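Local structure of designed helical repeat protein (Synthetic construct, 5CWD) at residues Cys53-Arg58 with Phe94-Arg100; Ala60-Glu66 with Glu109-Ile113; Thr129-Arg134 with Ala167-Leu172; Phe136-Lys141 with Ala156-Cys160. The protein has no known biological function and was designed from scratch to explore the range of folds open to helical repeat proteins. One frame throughout, in Å; residues are numbered along the deposited sequence.

Contact 1. Residues Cys53-Arg58 with Phe94-Arg100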
loop_
_atom_site.group_PDB
_atom_site.type_symbol
_atom_site.label_atom_id
_atom_site.label_comp_id
_atom_site.label_asym_id
_atom_site.label_seq_id
_atom_site.Cartn_x
_atom_site.Cartn_y
_atom_site.Cartn_z
ATOM N N CYS A 53 -3.586 -5.709 -0.798
ATOM C CA CYS A 53 -3.271 -4.347 -0.379
ATOM C C CYS A 53 -1.842 -3.963 -0.734
ATOM O O CYS A 53 -1.592 -2.859 -1.222
ATOM C CB CYS A 53 -3.484 -4.184 1.122
ATOM S SG CYS A 53 -5.216 -4.098 1.599
ATOM N N GLU A 54 -0.904 -4.867 -0.476
ATOM C CA GLU A 54 0.488 -4.613 -0.826
ATOM C C GLU A 54 0.643 -4.442 -2.339
ATOM O O GLU A 54 1.308 -3.506 -2.802
ATOM C CB GLU A 54 1.384 -5.741 -0.315
ATOM C CG GLU A 54 1.455 -5.817 1.203
ATOM C CD GLU A 54 2.444 -6.852 1.700
ATOM O OE1 GLU A 54 2.904 -7.680 0.885
ATOM O OE2 GLU A 54 2.764 -6.832 2.908
ATOM N N ALA A 55 0.022 -5.332 -3.108
ATOM C CA ALA A 55 0.030 -5.205 -4.564
ATOM C C ALA A 55 -0.593 -3.880 -4.998
ATOM O O ALA A 55 -0.088 -3.206 -5.898
ATOM C CB ALA A 55 -0.707 -6.366 -5.199
ATOM N N ALA A 56 -1.690 -3.514 -4.342
ATOM C CA ALA A 56 -2.407 -2.282 -4.647
ATOM C C ALA A 56 -1.532 -1.062 -4.394
ATOM O O ALA A 56 -1.490 -0.138 -5.208
ATOM C CB ALA A 56 -3.682 -2.199 -3.822
ATOM N N ALA A 57 -0.843 -1.057 -3.260
ATOM C CA ALA A 57 0.094 0.014 -2.949
ATOM C C ALA A 57 1.206 0.053 -3.990
ATOM O O ALA A 57 1.560 1.122 -4.493
ATOM C CB ALA A 57 0.674 -0.172 -1.560
ATOM N N ARG A 58 1.749 -1.118 -4.309
ATOM C CA ARG A 58 2.772 -1.230 -5.343
ATOM C C ARG A 58 2.303 -0.587 -6.645
ATOM O O ARG A 58 3.016 0.219 -7.246
ATOM C CB ARG A 58 3.129 -2.695 -5.585
ATOM C CG ARG A 58 4.612 -2.994 -5.475
ATOM C CD ARG A 58 4.897 -4.471 -5.694
ATOM N NE ARG A 58 4.111 -5.319 -4.802
ATOM C CZ ARG A 58 4.338 -5.451 -3.498
ATOM N NH1 ARG A 58 5.327 -4.782 -2.918
ATOM N NH2 ARG A 58 3.570 -6.248 -2.770
ATOM N N PHE A 94 -0.334 -1.668 3.554
ATOM C CA PHE A 94 -0.372 -0.781 2.399
ATOM C C PHE A 94 0.737 0.263 2.477
ATOM O O PHE A 94 1.505 0.435 1.528
ATOM C CB PHE A 94 -1.734 -0.093 2.309
ATOM C CG PHE A 94 -1.977 0.617 1.005
ATOM C CD1 PHE A 94 -1.308 1.791 0.699
ATOM C CD2 PHE A 94 -2.886 0.114 0.089
ATOM C CE1 PHE A 94 -1.538 2.442 -0.493
ATOM C CE2 PHE A 94 -3.118 0.763 -1.108
ATOM C CZ PHE A 94 -2.444 1.928 -1.399
ATOM N N CYS A 95 0.809 0.960 3.608
ATOM C CA CYS A 95 1.817 1.998 3.806
ATOM C C CYS A 95 3.234 1.454 3.680
ATOM O O CYS A 95 4.056 2.013 2.952
ATOM C CB CYS A 95 1.644 2.656 5.173
ATOM S SG CYS A 95 0.188 3.712 5.296
ATOM N N GLU A 96 3.521 0.370 4.393
ATOM C CA GLU A 96 4.846 -0.240 4.337
ATOM C C GLU A 96 5.211 -0.646 2.905
ATOM O O GLU A 96 6.286 -0.291 2.405
ATOM C CB GLU A 96 4.911 -1.446 5.276
ATOM C CG GLU A 96 4.836 -1.068 6.755
ATOM C CD GLU A 96 4.734 -2.272 7.677
ATOM O OE1 GLU A 96 4.577 -3.406 7.177
ATOM O OE2 GLU A 96 4.810 -2.078 8.910
ATOM N N ALA A 97 4.312 -1.370 2.241
ATOM C CA ALA A 97 4.542 -1.784 0.858
ATOM C C ALA A 97 4.748 -0.571 -0.046
ATOM O O ALA A 97 5.601 -0.580 -0.937
ATOM C CB ALA A 97 3.381 -2.623 0.359
ATOM N N ALA A 98 3.961 0.473 0.193
ATOM C CA ALA A 98 4.083 1.712 -0.563
ATOM C C ALA A 98 5.454 2.341 -0.358
ATOM O O ALA A 98 6.089 2.788 -1.311
ATOM C CB ALA A 98 2.994 2.687 -0.158
ATOM N N ALA A 99 5.903 2.377 0.891
ATOM C CA ALA A 99 7.206 2.937 1.213
ATOM C C ALA A 99 8.301 2.131 0.535
ATOM O O ALA A 99 9.238 2.696 -0.027
ATOM C CB ALA A 99 7.421 2.962 2.713
ATOM N N ARG A 100 8.181 0.809 0.593
ATOM C CA ARG A 100 9.162 -0.061 -0.046
ATOM C C ARG A 100 9.212 0.178 -1.549
ATOM O O ARG A 100 10.288 0.380 -2.113
ATOM C CB ARG A 100 8.849 -1.529 0.244
ATOM C CG ARG A 100 9.204 -1.950 1.663
ATOM C CD ARG A 100 9.144 -3.454 1.843
ATOM N NE ARG A 100 7.772 -3.941 1.959
ATOM C CZ ARG A 100 7.077 -3.971 3.092
ATOM N NH1 ARG A 100 7.613 -3.533 4.227
ATOM N NH2 ARG A 100 5.836 -4.437 3.091
#
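Phe94 lays one face of its ring over Ala57. The Ala57 CB stands 3.5 Å from the centroid of the Phe94 ring and 9° off the ring normal, a CH-pi contact over the middle of the face. A chi1 of -168° turns CG of Phe94 opposite its backbone N and carries the ring over to helix 45-63. The O of Cys53 and CB of Ala56 meet the ring obliquely. Ala57 CB also lies 4.1 Å from Ala97 CB and packs on the methyl of Ala98. The two segments run in the same sense with 39° between them, and their axes approach to 7.9 Å. This is side-by-side packing of helices that run in the same sense, as in a helical repeat protein, and small alanines line much of the interface. Ala97 is the third main contributor, its CB 3.7 Å from Glu54 CA. Charged side chains lie at the partly exposed edge. Glu54 OE2 makes a long salt bridge of 3.9 Å to Arg100 NH2, at the edge of the guanidinium. Glu54 OE1 makes another long one, 4.0 Å to Arg58 NH2, so one carboxylate links both arginines. The Phe94 ring also reaches Ala117 and Val121 of helix 108-125.

Contact 2. Residues Ala60-Glu66 with Glu109-Ile113; sequences AAESNDE and EVAKI
Ile113 points into the turn that follows helix 45-63 and fills the tight part of this contact. Its CG2, trans to the backbone N, meets backbone oxygens: it lies 3.6 Å from Ala60 O and also touches Asp65 O. Its CD1 packs 3.6 Å from Glu66 CG, the two side chains crossing at about a right angle. Asn64 OD1 rests 3.6 Å from Ile113 CG1. Beside it, Val110 CG1 sits 3.7 Å from Ala61 O. Cutting Ile113 back to an alanine would probably open a gap between the turn and helix 108-125 and leave Glu66 CG without its apolar partner. The solvent side is looser. Asn64 ND2 gives a weak but straight hydrogen bond, 3.3 Å and 169°, to Glu109 OE1, with amide and carboxylate nearly coplanar. Glu66 OE2 and Lys112 NZ are 4.7 Å apart, near but not in contact. The turn has its own bonds: Ser63 OG accepts from Asp65 N in an ST turn, and Asp65 is the N-cap of the next helix, its OD1 bound to the N of Glu67 and Val68. Ala61 and Val110 also touch helix 87-105, Ala60 packs on helix 66-83, and Lys112 reaches helix 150-167.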
loop_
_atom_site.group_PDB
_atom_site.type_symbol
_atom_site.label_atom_id
_atom_site.label_comp_id
_atom_site.label_asym_id
_atom_site.label_seq_id
_atom_site.Cartn_x
_atom_site.Cartn_y
_atom_site.Cartn_z
ATOM N N ALA A 60 -0.286 1.580 -7.126
ATOM C CA ALA A 60 -0.498 3.007 -6.913
ATOM C C ALA A 60 0.823 3.763 -6.928
ATOM O O ALA A 60 0.890 4.901 -7.392
ATOM C CB ALA A 60 -1.220 3.243 -5.607
ATOM N N ALA A 61 1.873 3.130 -6.417
ATOM C CA ALA A 61 3.202 3.723 -6.470
ATOM C C ALA A 61 3.709 3.783 -7.908
ATOM O O ALA A 61 4.040 4.856 -8.413
ATOM C CB ALA A 61 4.172 2.940 -5.599
ATOM N N GLU A 62 3.761 2.629 -8.566
ATOM C CA GLU A 62 4.301 2.549 -9.921
ATOM C C GLU A 62 3.461 3.324 -10.937
ATOM O O GLU A 62 3.947 3.661 -12.017
ATOM C CB GLU A 62 4.419 1.087 -10.355
ATOM C CG GLU A 62 5.450 0.303 -9.561
ATOM C CD GLU A 62 5.500 -1.163 -9.947
ATOM O OE1 GLU A 62 5.149 -1.490 -11.101
ATOM O OE2 GLU A 62 5.886 -1.989 -9.093
ATOM N N SER A 63 2.206 3.607 -10.593
ATOM C CA SER A 63 1.332 4.368 -11.480
ATOM C C SER A 63 1.782 5.817 -11.554
ATOM O O SER A 63 1.727 6.445 -12.612
ATOM C CB SER A 63 -0.118 4.308 -11.003
ATOM O OG SER A 63 -0.344 5.257 -9.975
ATOM N N ASN A 64 2.213 6.339 -10.410
ATOM C CA ASN A 64 2.686 7.714 -10.304
ATOM C C ASN A 64 1.559 8.725 -10.516
ATOM O O ASN A 64 1.800 9.848 -10.964
ATOM C CB ASN A 64 3.816 7.967 -11.308
ATOM C CG ASN A 64 4.652 9.178 -10.952
ATOM O OD1 ASN A 64 4.898 9.456 -9.778
ATOM N ND2 ASN A 64 5.085 9.914 -11.968
ATOM N N ASP A 65 0.332 8.322 -10.190
ATOM C CA ASP A 65 -0.823 9.216 -10.262
ATOM C C ASP A 65 -1.467 9.360 -8.888
ATOM O O ASP A 65 -1.444 8.427 -8.086
ATOM C CB ASP A 65 -1.848 8.699 -11.273
ATOM C CG ASP A 65 -3.046 9.623 -11.413
ATOM O OD1 ASP A 65 -4.018 9.457 -10.646
ATOM O OD2 ASP A 65 -3.012 10.516 -12.287
ATOM N N GLU A 66 -2.050 10.525 -8.629
ATOM C CA GLU A 66 -2.567 10.846 -7.301
ATOM C C GLU A 66 -3.947 10.256 -7.027
ATOM O O GLU A 66 -4.340 10.106 -5.869
ATOM C CB GLU A 66 -2.621 12.364 -7.112
ATOM C CG GLU A 66 -1.254 13.032 -7.112
ATOM C CD GLU A 66 -1.300 14.454 -6.595
ATOM O OE1 GLU A 66 -2.414 14.961 -6.345
ATOM O OE2 GLU A 66 -0.220 15.061 -6.431
ATOM N N GLU A 109 8.946 11.963 -6.761
ATOM C CA GLU A 109 7.553 12.036 -7.178
ATOM C C GLU A 109 6.815 10.825 -6.628
ATOM O O GLU A 109 5.845 10.955 -5.880
ATOM C CB GLU A 109 7.434 12.074 -8.700
ATOM C CG GLU A 109 8.263 13.148 -9.373
ATOM C CD GLU A 109 8.132 13.102 -10.880
ATOM O OE1 GLU A 109 7.253 12.367 -11.378
ATOM O OE2 GLU A 109 8.910 13.796 -11.568
ATOM N N VAL A 110 7.305 9.648 -7.001
ATOM C CA VAL A 110 6.750 8.389 -6.533
ATOM C C VAL A 110 6.677 8.382 -5.011
ATOM O O VAL A 110 5.733 7.847 -4.435
ATOM C CB VAL A 110 7.594 7.187 -7.022
ATOM C CG1 VAL A 110 7.049 5.872 -6.476
ATOM C CG2 VAL A 110 7.632 7.147 -8.543
ATOM N N ALA A 111 7.670 8.988 -4.367
ATOM C CA ALA A 111 7.713 9.048 -2.908
ATOM C C ALA A 111 6.565 9.892 -2.362
ATOM O O ALA A 111 5.894 9.499 -1.404
ATOM C CB ALA A 111 9.047 9.602 -2.435
ATOM N N LYS A 112 6.345 11.054 -2.970
ATOM C CA LYS A 112 5.225 11.908 -2.594
ATOM C C LYS A 112 3.908 11.170 -2.812
ATOM O O LYS A 112 3.027 11.181 -1.946
ATOM C CB LYS A 112 5.247 13.209 -3.396
ATOM C CG LYS A 112 4.089 14.146 -3.096
ATOM C CD LYS A 112 4.233 15.454 -3.847
ATOM C CE LYS A 112 3.036 16.359 -3.616
ATOM N NZ LYS A 112 3.168 17.646 -4.351
ATOM N N ILE A 113 3.786 10.531 -3.973
ATOM C CA ILE A 113 2.615 9.715 -4.285
ATOM C C ILE A 113 2.399 8.666 -3.197
ATOM O O ILE A 113 1.284 8.493 -2.700
ATOM C CB ILE A 113 2.757 9.007 -5.661
ATOM C CG1 ILE A 113 2.884 10.032 -6.796
ATOM C CG2 ILE A 113 1.576 8.069 -5.927
ATOM C CD1 ILE A 113 1.676 10.933 -6.989
#

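Contact 3. Residues Thr129-Arg134 with Ala167-Leu172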
loop_
_atom_site.group_PDB
_atom_site.type_symbol
_atom_site.label_atom_id
_atom_site.label_comp_id
_atom_site.label_asym_id
_atom_site.label_seq_id
_atom_site.Cartn_x
_atom_site.Cartn_y
_atom_site.Cartn_z
ATOM N N THR A 129 -2.616 9.664 11.509
ATOM C CA THR A 129 -1.639 10.095 10.518
ATOM C C THR A 129 -0.221 9.874 11.037
ATOM O O THR A 129 0.689 9.533 10.277
ATOM C CB THR A 129 -1.827 11.576 10.154
ATOM O OG1 THR A 129 -1.699 12.383 11.331
ATOM C CG2 THR A 129 -3.198 11.805 9.537
ATOM N N LYS A 130 -0.046 10.051 12.343
ATOM C CA LYS A 130 1.254 9.878 12.978
ATOM C C LYS A 130 1.774 8.455 12.809
ATOM O O LYS A 130 2.861 8.244 12.274
ATOM C CB LYS A 130 1.168 10.236 14.462
ATOM C CG LYS A 130 2.386 9.833 15.288
ATOM C CD LYS A 130 3.680 10.394 14.721
ATOM C CE LYS A 130 4.878 9.963 15.557
ATOM N NZ LYS A 130 6.168 10.454 14.996
ATOM N N GLU A 131 0.994 7.484 13.273
ATOM C CA GLU A 131 1.387 6.081 13.191
ATOM C C GLU A 131 1.643 5.654 11.751
ATOM O O GLU A 131 2.597 4.929 11.469
ATOM C CB GLU A 131 0.311 5.194 13.812
ATOM C CG GLU A 131 0.072 5.463 15.284
ATOM C CD GLU A 131 -0.973 4.540 15.878
ATOM O OE1 GLU A 131 -1.614 3.798 15.105
ATOM O OE2 GLU A 131 -1.150 4.554 17.116
ATOM N N ALA A 132 0.784 6.108 10.845
ATOM C CA ALA A 132 0.924 5.796 9.429
ATOM C C ALA A 132 2.237 6.345 8.890
ATOM O O ALA A 132 3.026 5.623 8.274
ATOM C CB ALA A 132 -0.240 6.363 8.650
ATOM N N ALA A 133 2.462 7.631 9.131
ATOM C CA ALA A 133 3.688 8.292 8.706
ATOM C C ALA A 133 4.914 7.575 9.261
ATOM O O ALA A 133 5.887 7.321 8.543
ATOM C CB ALA A 133 3.679 9.737 9.152
ATOM N N ARG A 134 4.846 7.248 10.546
ATOM C CA ARG A 134 5.938 6.578 11.241
ATOM C C ARG A 134 6.202 5.206 10.629
ATOM O O ARG A 134 7.352 4.823 10.410
ATOM C CB ARG A 134 5.606 6.452 12.728
ATOM C CG ARG A 134 6.790 6.142 13.623
ATOM C CD ARG A 134 6.371 6.171 15.082
ATOM N NE ARG A 134 7.280 5.417 15.940
ATOM C CZ ARG A 134 7.021 5.096 17.205
ATOM N NH1 ARG A 134 5.875 5.459 17.768
ATOM N NH2 ARG A 134 7.907 4.404 17.911
ATOM N N ALA A 167 2.211 14.861 6.545
ATOM C CA ALA A 167 1.514 14.716 7.818
ATOM C C ALA A 167 1.594 15.987 8.654
ATOM O O ALA A 167 0.773 16.206 9.544
ATOM C CB ALA A 167 2.085 13.544 8.592
ATOM N N GLY A 168 2.589 16.819 8.370
ATOM C CA GLY A 168 2.736 18.086 9.060
ATOM C C GLY A 168 3.230 17.924 10.482
ATOM O O GLY A 168 2.814 18.661 11.376
ATOM N N MET A 169 4.111 16.950 10.691
ATOM C CA MET A 169 4.755 16.747 11.986
ATOM C C MET A 169 6.255 16.546 11.784
ATOM O O MET A 169 6.717 15.416 11.629
ATOM C CB MET A 169 4.141 15.554 12.727
ATOM C CG MET A 169 3.829 14.341 11.868
ATOM S SD MET A 169 2.700 13.211 12.709
ATOM C CE MET A 169 1.174 14.153 12.682
ATOM N N PRO A 170 7.017 17.653 11.788
ATOM C CA PRO A 170 8.445 17.659 11.449
ATOM C C PRO A 170 9.285 16.654 12.224
ATOM O O PRO A 170 10.368 16.291 11.768
ATOM C CB PRO A 170 8.880 19.083 11.809
ATOM C CG PRO A 170 7.656 19.892 11.698
ATOM C CD PRO A 170 6.539 19.004 12.137
ATOM N N TRP A 171 8.793 16.214 13.374
ATOM C CA TRP A 171 9.588 15.387 14.273
ATOM C C TRP A 171 9.920 14.018 13.689
ATOM O O TRP A 171 10.788 13.311 14.204
ATOM C CB TRP A 171 8.856 15.225 15.600
ATOM C CG TRP A 171 8.619 16.529 16.275
ATOM C CD1 TRP A 171 7.416 17.103 16.547
ATOM C CD2 TRP A 171 9.616 17.439 16.753
ATOM N NE1 TRP A 171 7.597 18.314 17.173
ATOM C CE2 TRP A 171 8.941 18.542 17.310
ATOM C CE3 TRP A 171 11.015 17.425 16.765
ATOM C CZ2 TRP A 171 9.617 19.621 17.876
ATOM C CZ3 TRP A 171 11.683 18.496 17.327
ATOM C CH2 TRP A 171 10.983 19.578 17.874
ATOM N N LEU A 172 9.231 13.642 12.617
ATOM C CA LEU A 172 9.546 12.405 11.920
ATOM C C LEU A 172 10.937 12.499 11.301
ATOM O O LEU A 172 11.847 11.759 11.680
ATOM C CB LEU A 172 8.497 12.110 10.850
ATOM C CG LEU A 172 7.167 11.594 11.399
ATOM C CD1 LEU A 172 6.062 11.789 10.383
ATOM C CD2 LEU A 172 7.294 10.126 11.779
#
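Arg134 and Leu172 touch through aliphatic atoms, and no flat group carries this contact. The Arg134 guanidinium leads away from segment 167-172, and the Trp171 indole leads away from segment 129-134; neither presents a face or an edge to the other side. The work falls to flexible chains and methyl groups. Leu172 is the most heavily covered residue. Its two methyls divide the task. CD1 packs 3.4 Å from Ala133 CB. CD2 lies 3.8 Å from Arg134 CA and also meets the end of Lys130, with Lys130 NZ 3.4 Å from Leu172 CD2. The Lys130 and Leu172 side chains run alongside each other in opposite directions. A bend at chi2 (55°) folds Lys130 over this side of the helix. Its CD lies 3.6 Å from Met169 SD. Met169 crosses the Lys130 chain obliquely, and its CE ends 3.6 Å from Thr129 OG1. Deeper in, Ala133 CB meets Ala167 CB at 4.2 Å. A serine in place of Leu172 would probably strip the Ala133 methyl of its closer partner, leaving Ala167 CB, and take the apolar contact from CA and CB of Arg134. The backbone shapes the loop that carries Met169 and Leu172. Gly168 leaves helix 150-167 with positive phi, and a type I beta turn from Met169 to Leu172 follows, with Leu172 N 3.2 Å from Met169 O. Thr129 also touches Leu119 of helix 108-125. The arrangement is that of the end of an antiparallel helical hairpin, where the chain leaving the second helix folds back against the first turns of its partner.

Contact 4. Residues Phe136-Lys141 with Ala156-Cys160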
loop_
_atom_site.group_PDB
_atom_site.type_symbol
_atom_site.label_atom_id
_atom_site.label_comp_id
_atom_site.label_asym_id
_atom_site.label_seq_id
_atom_site.Cartn_x
_atom_site.Cartn_y
_atom_site.Cartn_z
ATOM N N PHE A 136 5.438 4.282 7.552
ATOM C CA PHE A 136 6.016 4.575 6.241
ATOM C C PHE A 136 7.517 4.839 6.340
ATOM O O PHE A 136 8.338 4.126 5.734
ATOM C CB PHE A 136 5.311 5.784 5.626
ATOM C CG PHE A 136 5.600 5.989 4.164
ATOM C CD1 PHE A 136 6.817 6.498 3.743
ATOM C CD2 PHE A 136 4.640 5.691 3.208
ATOM C CE1 PHE A 136 7.075 6.702 2.398
ATOM C CE2 PHE A 136 4.895 5.888 1.861
ATOM C CZ PHE A 136 6.114 6.395 1.457
ATOM N N CYS A 137 7.868 5.864 7.110
ATOM C CA CYS A 137 9.260 6.255 7.257
ATOM C C CYS A 137 10.098 5.074 7.733
ATOM O O CYS A 137 11.121 4.739 7.131
ATOM C CB CYS A 137 9.390 7.424 8.231
ATOM S SG CYS A 137 11.045 8.153 8.288
ATOM N N GLU A 138 9.646 4.427 8.801
ATOM C CA GLU A 138 10.401 3.330 9.386
ATOM C C GLU A 138 10.541 2.181 8.394
ATOM O O GLU A 138 11.572 1.512 8.359
ATOM C CB GLU A 138 9.737 2.843 10.674
ATOM C CG GLU A 138 10.618 1.931 11.529
ATOM C CD GLU A 138 11.804 2.656 12.153
ATOM O OE1 GLU A 138 11.931 3.886 11.964
ATOM O OE2 GLU A 138 12.609 1.992 12.840
ATOM N N ALA A 139 9.511 1.954 7.584
ATOM C CA ALA A 139 9.582 0.936 6.541
ATOM C C ALA A 139 10.671 1.294 5.541
ATOM O O ALA A 139 11.505 0.455 5.181
ATOM C CB ALA A 139 8.245 0.790 5.839
ATOM N N ALA A 140 10.658 2.546 5.092
ATOM C CA ALA A 140 11.707 3.033 4.201
ATOM C C ALA A 140 13.101 2.816 4.798
ATOM O O ALA A 140 13.980 2.224 4.158
ATOM C CB ALA A 140 11.492 4.498 3.893
ATOM N N LYS A 141 13.299 3.293 6.024
ATOM C CA LYS A 141 14.593 3.152 6.687
ATOM C C LYS A 141 14.969 1.678 6.836
ATOM O O LYS A 141 16.134 1.301 6.675
ATOM C CB LYS A 141 14.577 3.828 8.061
ATOM C CG LYS A 141 13.952 5.220 8.078
ATOM C CD LYS A 141 14.789 6.222 8.864
ATOM C CE LYS A 141 16.038 6.657 8.106
ATOM N NZ LYS A 141 16.322 8.103 8.324
ATOM N N ALA A 156 15.195 6.936 0.931
ATOM C CA ALA A 156 14.478 6.664 2.171
ATOM C C ALA A 156 14.287 7.948 2.981
ATOM O O ALA A 156 13.173 8.265 3.418
ATOM C CB ALA A 156 15.216 5.625 2.992
ATOM N N LYS A 157 15.375 8.688 3.174
ATOM C CA LYS A 157 15.313 9.951 3.903
ATOM C C LYS A 157 14.442 10.974 3.173
ATOM O O LYS A 157 13.678 11.708 3.805
ATOM C CB LYS A 157 16.722 10.502 4.124
ATOM C CG LYS A 157 17.497 9.739 5.192
ATOM C CD LYS A 157 18.935 10.215 5.321
ATOM C CE LYS A 157 19.644 9.494 6.461
ATOM N NZ LYS A 157 21.066 9.914 6.609
ATOM N N LYS A 158 14.549 11.015 1.848
ATOM C CA LYS A 158 13.689 11.884 1.052
ATOM C C LYS A 158 12.224 11.531 1.280
ATOM O O LYS A 158 11.376 12.409 1.464
ATOM C CB LYS A 158 14.026 11.770 -0.435
ATOM C CG LYS A 158 15.393 12.314 -0.815
ATOM C CD LYS A 158 15.706 12.027 -2.278
ATOM C CE LYS A 158 17.120 12.447 -2.648
ATOM N NZ LYS A 158 17.506 11.948 -3.998
ATOM N N ALA A 159 11.935 10.236 1.266
ATOM C CA ALA A 159 10.580 9.754 1.485
ATOM C C ALA A 159 10.086 10.169 2.868
ATOM O O ALA A 159 8.972 10.682 3.016
ATOM C CB ALA A 159 10.527 8.250 1.328
ATOM N N CYS A 160 10.921 9.948 3.880
ATOM C CA CYS A 160 10.602 10.389 5.233
ATOM C C CYS A 160 10.290 11.883 5.277
ATOM O O CYS A 160 9.286 12.293 5.859
ATOM C CB CYS A 160 11.754 10.072 6.183
ATOM S SG CYS A 160 11.979 8.314 6.491
#
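Cys137 and Cys160 form a disulfide, with SG of Cys137 2.0 Å from SG of Cys160 and a chi3 of 103°. The two sulfurs leave their helices differently: Cys137 places SG trans to its backbone N (chi1 -171°), whereas Cys160 places its SG trans to the carbonyl carbon. The bridge joins the nearest pair of backbone positions here, with the two CA atoms 4.8 Å apart. Alanines and a phenylalanine supply the apolar packing. Ala140 CB lies 4.0 Å from Ala156 CB, and the Ala156 methyl also rests near Ala140 O. Phe136 brings the edge of its ring to Ala159, with CE1 3.9 Å from Ala159 CB and the methyl near the ring plane. The segments are antiparallel at 176°, their axes 8.7 Å apart. They form a helical hairpin of helices 129-147 and 150-167 with a disulfide across it. The Phe136 ring also contacts Ala114 and Cys118 of helix 108-125 and Ala99 of helix 87-105, so it joins the hairpin to the helices before it. The polar part lies toward the surface. Lys141 CG lies 4.0 Å from Cys160 SG. Bends further along the chain then take Lys141 NZ to 3.7 Å from Lys157 CG, the two chains crossing at about a right angle. The two ammonium groups stay apart, and Lys141 NZ pairs with Glu173 in a salt bridge.

From the N terminus, helix 45-63 opens two loops. Contact 1 begins at residues 53-58 and closes on helix 87-105. Contact 2 begins just after, at 60-66, and closes on helix 108-125. Their segments alternate, so the two loops cross and bind helix 45-63 to helices 87-105 and 108-125, past the intervening helix 66-83. Contacts 3 and 4 come later, in series with contacts 1 and 2, and share helix 129-147. Contact 4, between 136-141 and 156-160, lies within the longer loop of contact 3. It joins that helix to helix 150-167; contact 3 joins it to that helix's last residue and the loop beyond. Ala99 of contact 1 packs on Phe136 and Ala139 of contact 4, and Ala111 of contact 2 on Ala159.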